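Local coordinates for DUF1805 domain-containing protein (Thermoplasma acidophilum, PDB 1QW2) that is of unknown function but folds as a small alpha/beta domain of the DUF1805 family and assembles from several identical subunits, at residues Y41-C44 / G45-M49; G91-L94 / R95-I98. All blocks are in the same frame, centred on the assembly; numbering follows the deposited sequence.

Contact 1 of 2, residues Y41-C44 / G45-M49; sequences YAMC and GYLNM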
# COMPACT_ATOMS: atom_id res chain seq x y z
N TYR A 41 -10.46 10.85 11.30
CA TYR A 41 -10.61 10.36 9.94
C TYR A 41 -12.03 10.49 9.41
O TYR A 41 -12.98 10.70 10.17
CB TYR A 41 -10.18 8.89 9.89
CG TYR A 41 -10.98 8.01 10.83
CD1 TYR A 41 -12.19 7.44 10.43
CD2 TYR A 41 -10.56 7.79 12.14
CE1 TYR A 41 -12.97 6.68 11.31
CE2 TYR A 41 -11.33 7.04 13.03
CZ TYR A 41 -12.53 6.49 12.61
OH TYR A 41 -13.28 5.74 13.48
N ALA A 42 -12.15 10.39 8.09
CA ALA A 42 -13.43 10.42 7.39
C ALA A 42 -13.45 9.13 6.59
O ALA A 42 -12.45 8.75 5.99
CB ALA A 42 -13.50 11.61 6.45
N MSE A 43 -14.59 8.44 6.59
CA MSE A 43 -14.67 7.20 5.84
C MSE A 43 -16.02 7.08 5.15
O MSE A 43 -16.99 7.74 5.53
CB MSE A 43 -14.45 6.00 6.78
CG MSE A 43 -14.36 4.65 6.08
SE MSE A 43 -13.78 3.25 7.30
CE MSE A 43 -14.83 1.81 6.61
N CYS A 44 -16.05 6.26 4.10
CA CYS A 44 -17.25 6.01 3.31
C CYS A 44 -18.30 5.27 4.13
O CYS A 44 -18.12 5.02 5.32
CB CYS A 44 -16.89 5.18 2.08
SG CYS A 44 -16.28 3.52 2.48
N GLY A 45 -19.40 4.91 3.47
CA GLY A 45 -20.51 4.22 4.11
C GLY A 45 -20.22 2.93 4.86
O GLY A 45 -21.02 2.50 5.69
N TYR A 46 -19.09 2.29 4.58
CA TYR A 46 -18.75 1.05 5.28
C TYR A 46 -18.38 1.29 6.74
O TYR A 46 -18.30 0.34 7.52
CB TYR A 46 -17.61 0.32 4.57
CG TYR A 46 -18.03 -0.49 3.36
CD1 TYR A 46 -18.94 -1.54 3.48
CD2 TYR A 46 -17.47 -0.24 2.11
CE1 TYR A 46 -19.28 -2.33 2.38
CE2 TYR A 46 -17.81 -1.02 1.00
CZ TYR A 46 -18.71 -2.07 1.14
OH TYR A 46 -19.00 -2.86 0.06
N LEU A 47 -18.18 2.55 7.13
CA LEU A 47 -17.83 2.85 8.51
C LEU A 47 -19.00 2.64 9.47
O LEU A 47 -20.12 3.09 9.21
CB LEU A 47 -17.34 4.29 8.65
CG LEU A 47 -17.04 4.73 10.09
CD1 LEU A 47 -15.85 3.94 10.62
CD2 LEU A 47 -16.73 6.22 10.13
N ASN A 48 -18.71 1.96 10.57
CA ASN A 48 -19.69 1.71 11.62
C ASN A 48 -19.46 2.82 12.65
O ASN A 48 -18.50 2.76 13.42
CB ASN A 48 -19.44 0.35 12.27
CG ASN A 48 -20.51 -0.03 13.26
OD1 ASN A 48 -21.04 0.82 13.98
ND2 ASN A 48 -20.83 -1.32 13.32
N MSE A 49 -20.33 3.83 12.66
CA MSE A 49 -20.19 4.95 13.59
C MSE A 49 -20.30 4.52 15.05
O MSE A 49 -19.73 5.15 15.94
CB MSE A 49 -21.22 6.03 13.27
CG MSE A 49 -21.13 7.30 14.14
SE MSE A 49 -19.39 8.18 14.16
CE MSE A 49 -19.32 8.76 12.32
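Where strand 41-43 ends, C44 to L47 form a type I beta turn, closed by a nearly straight hydrogen bond from L47 N to C44 O (3.1 Å, N-H...O 167°). The turn brings L47 back beside the strand residues M43 and Y41. The selenomethionine M43 runs alongside L47: its CB lies 3.8 Å from L47 CB, and farther out its SE rests 3.9 Å from the same L47 CB. CG stands anti to the backbone N (chi1 -173°) and the chain stays extended until it bends at chi3, which brings CE to 3.5 Å from L47 N. A long, unbranched, flexible side chain suits this place, since it can follow the curve of the turn backbone. Both methyls of L47 meet the single atom CE1 of Y41, CD2 lying at the ring edge, 4.0 Å from CE1; the apolar branches of L47 suit so buried a position. C44 SG meets the ring of Y46, again at the edge, 4.0 Å from CD2, a cysteine sulfur-aromatic contact for which a small, polarisable thiol is well fitted. G45 is at position i+1 of the turn.

The phenol groups find their partners beyond the turn: Y41 OH bonds to D57 and S52, a tyrosine here joining an apolar ring edge to a polar end, while Y46 OH reaches A30 and also D57 of the second subunit. N48, just after the turn, is the N-cap of helix 49-54, its OD1 making weak bonds to the N atoms of E50 and T51. Strand 41-43 runs between strands 32-36 and 59-61 in the mixed sheet, and the turn leads from it into helix 49-54 along the interface with the second subunit, whose M43 packs on M43.

Contact 2 of 2, residues G91-L94 / R95-I98; sequences GDVL and RNVI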
# COMPACT_ATOMS: atom_id res chain seq x y z
N GLY A 91 -24.15 17.38 8.00
CA GLY A 91 -24.52 18.46 7.10
C GLY A 91 -23.31 19.23 6.61
O GLY A 91 -23.34 19.79 5.51
N ASP A 92 -22.25 19.28 7.41
CA ASP A 92 -21.04 19.99 7.01
C ASP A 92 -20.39 19.33 5.80
O ASP A 92 -20.39 18.11 5.67
CB ASP A 92 -20.01 20.01 8.15
CG ASP A 92 -20.42 20.91 9.30
OD1 ASP A 92 -21.21 21.85 9.07
OD2 ASP A 92 -19.92 20.70 10.43
N VAL A 93 -19.84 20.15 4.91
CA VAL A 93 -19.15 19.63 3.74
C VAL A 93 -17.75 19.26 4.25
O VAL A 93 -17.09 20.07 4.89
CB VAL A 93 -19.02 20.69 2.63
CG1 VAL A 93 -18.27 20.11 1.44
CG2 VAL A 93 -20.41 21.15 2.21
N LEU A 94 -17.32 18.03 3.99
CA LEU A 94 -16.02 17.57 4.48
C LEU A 94 -14.87 18.54 4.27
O LEU A 94 -14.09 18.79 5.19
CB LEU A 94 -15.68 16.21 3.86
CG LEU A 94 -14.40 15.55 4.39
CD1 LEU A 94 -14.50 15.37 5.89
CD2 LEU A 94 -14.19 14.20 3.71
N ARG A 95 -14.75 19.10 3.07
CA ARG A 95 -13.67 20.03 2.77
C ARG A 95 -13.63 21.19 3.76
O ARG A 95 -12.56 21.71 4.09
CB ARG A 95 -13.83 20.58 1.35
CG ARG A 95 -12.67 21.45 0.88
CD ARG A 95 -11.40 20.63 0.70
NE ARG A 95 -10.27 21.46 0.26
CZ ARG A 95 -9.71 22.41 1.00
NH1 ARG A 95 -10.17 22.67 2.22
NH2 ARG A 95 -8.69 23.11 0.52
N ASN A 96 -14.80 21.59 4.25
CA ASN A 96 -14.91 22.71 5.18
C ASN A 96 -14.54 22.38 6.63
O ASN A 96 -14.39 23.29 7.45
CB ASN A 96 -16.34 23.27 5.14
CG ASN A 96 -16.69 23.90 3.81
OD1 ASN A 96 -17.84 24.26 3.56
ND2 ASN A 96 -15.69 24.05 2.94
N VAL A 97 -14.39 21.10 6.95
CA VAL A 97 -14.04 20.73 8.31
C VAL A 97 -12.88 19.74 8.41
O VAL A 97 -12.51 19.32 9.51
CB VAL A 97 -15.25 20.11 9.05
CG1 VAL A 97 -16.40 21.11 9.08
CG2 VAL A 97 -15.67 18.81 8.38
N ILE A 98 -12.29 19.38 7.27
CA ILE A 98 -11.19 18.43 7.25
C ILE A 98 -10.01 18.89 8.10
O ILE A 98 -9.26 18.08 8.64
CB ILE A 98 -10.70 18.19 5.80
CG1 ILE A 98 -9.80 16.95 5.75
CG2 ILE A 98 -9.95 19.40 5.29
CD1 ILE A 98 -10.52 15.67 6.07
O HOH W 1 -19.88 23.05 5.47
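V97 comes up against D92 at about a right angle, its CG1 methyl set against the flank of the aspartate: CG1 is 3.9 Å from D92 CB and 3.8 Å from D92 OD2. The contact is van der Waals, as that of a methyl must be; D92 OD2 meanwhile accepts a hydrogen bond from N89 N. CG1 of V97 lies anti to the carbonyl carbon (chi1 -59°), which directs it to D92, while the second branch, CG2, rests over the backbone 3.6 Å from L94 O. A compact, branched residue can thus serve two neighbours at once. N96 leans back over V93 instead, its OD1 3.9 Å from V93 CB. That oxygen also accepts a hydrogen bond from a water, which in turn accepts one from V93 N, so a polar amide suits this exposed edge by tying the chain before the helix to its first turn.

The loop residues here lead into the short helix 94-97, whose bonding is weak and irregular. V93 O receives N96 N at 2.8 Å, and L94 O receives V97 N at 2.9 Å; both are i to i+3 bonds, as in a tight 3-10-like turn. I98 N adds a weak bond to L94 O.

L94 and I98 meet obliquely through their ends, CD1 to CD1 at 4.0 Å, on a buried side where branched aliphatic residues are at home; I98 also packs on I15 of strand 3-15. R95 swings its end away from the turn: the chain bends at chi2, and NH2, at the end of a side chain long enough to cross between chains, bonds to N1 O of the third subunit.

How the contacts relate
Contact 1 precedes contact 2 along the chain, and both belong to the same small domain. Their centres lie about 14 Å apart, yet they touch: A42 CB of strand 41-43 packs 3.8 Å from L94 CD2 of the helix 94-97 region. The alanine thus faces the C-terminal helix, while the turn of contact 1 leads on toward helix 49-54. Contact 1 sits close to the middle of the chain, within the sheet and in the turn that leaves it, against the second subunit; contact 2 lies farther out, near strand 3-15, and R95 there reaches the third subunit. Together they join the interior of the sheet to the C-terminal end of the domain, each bordering a different partner chain.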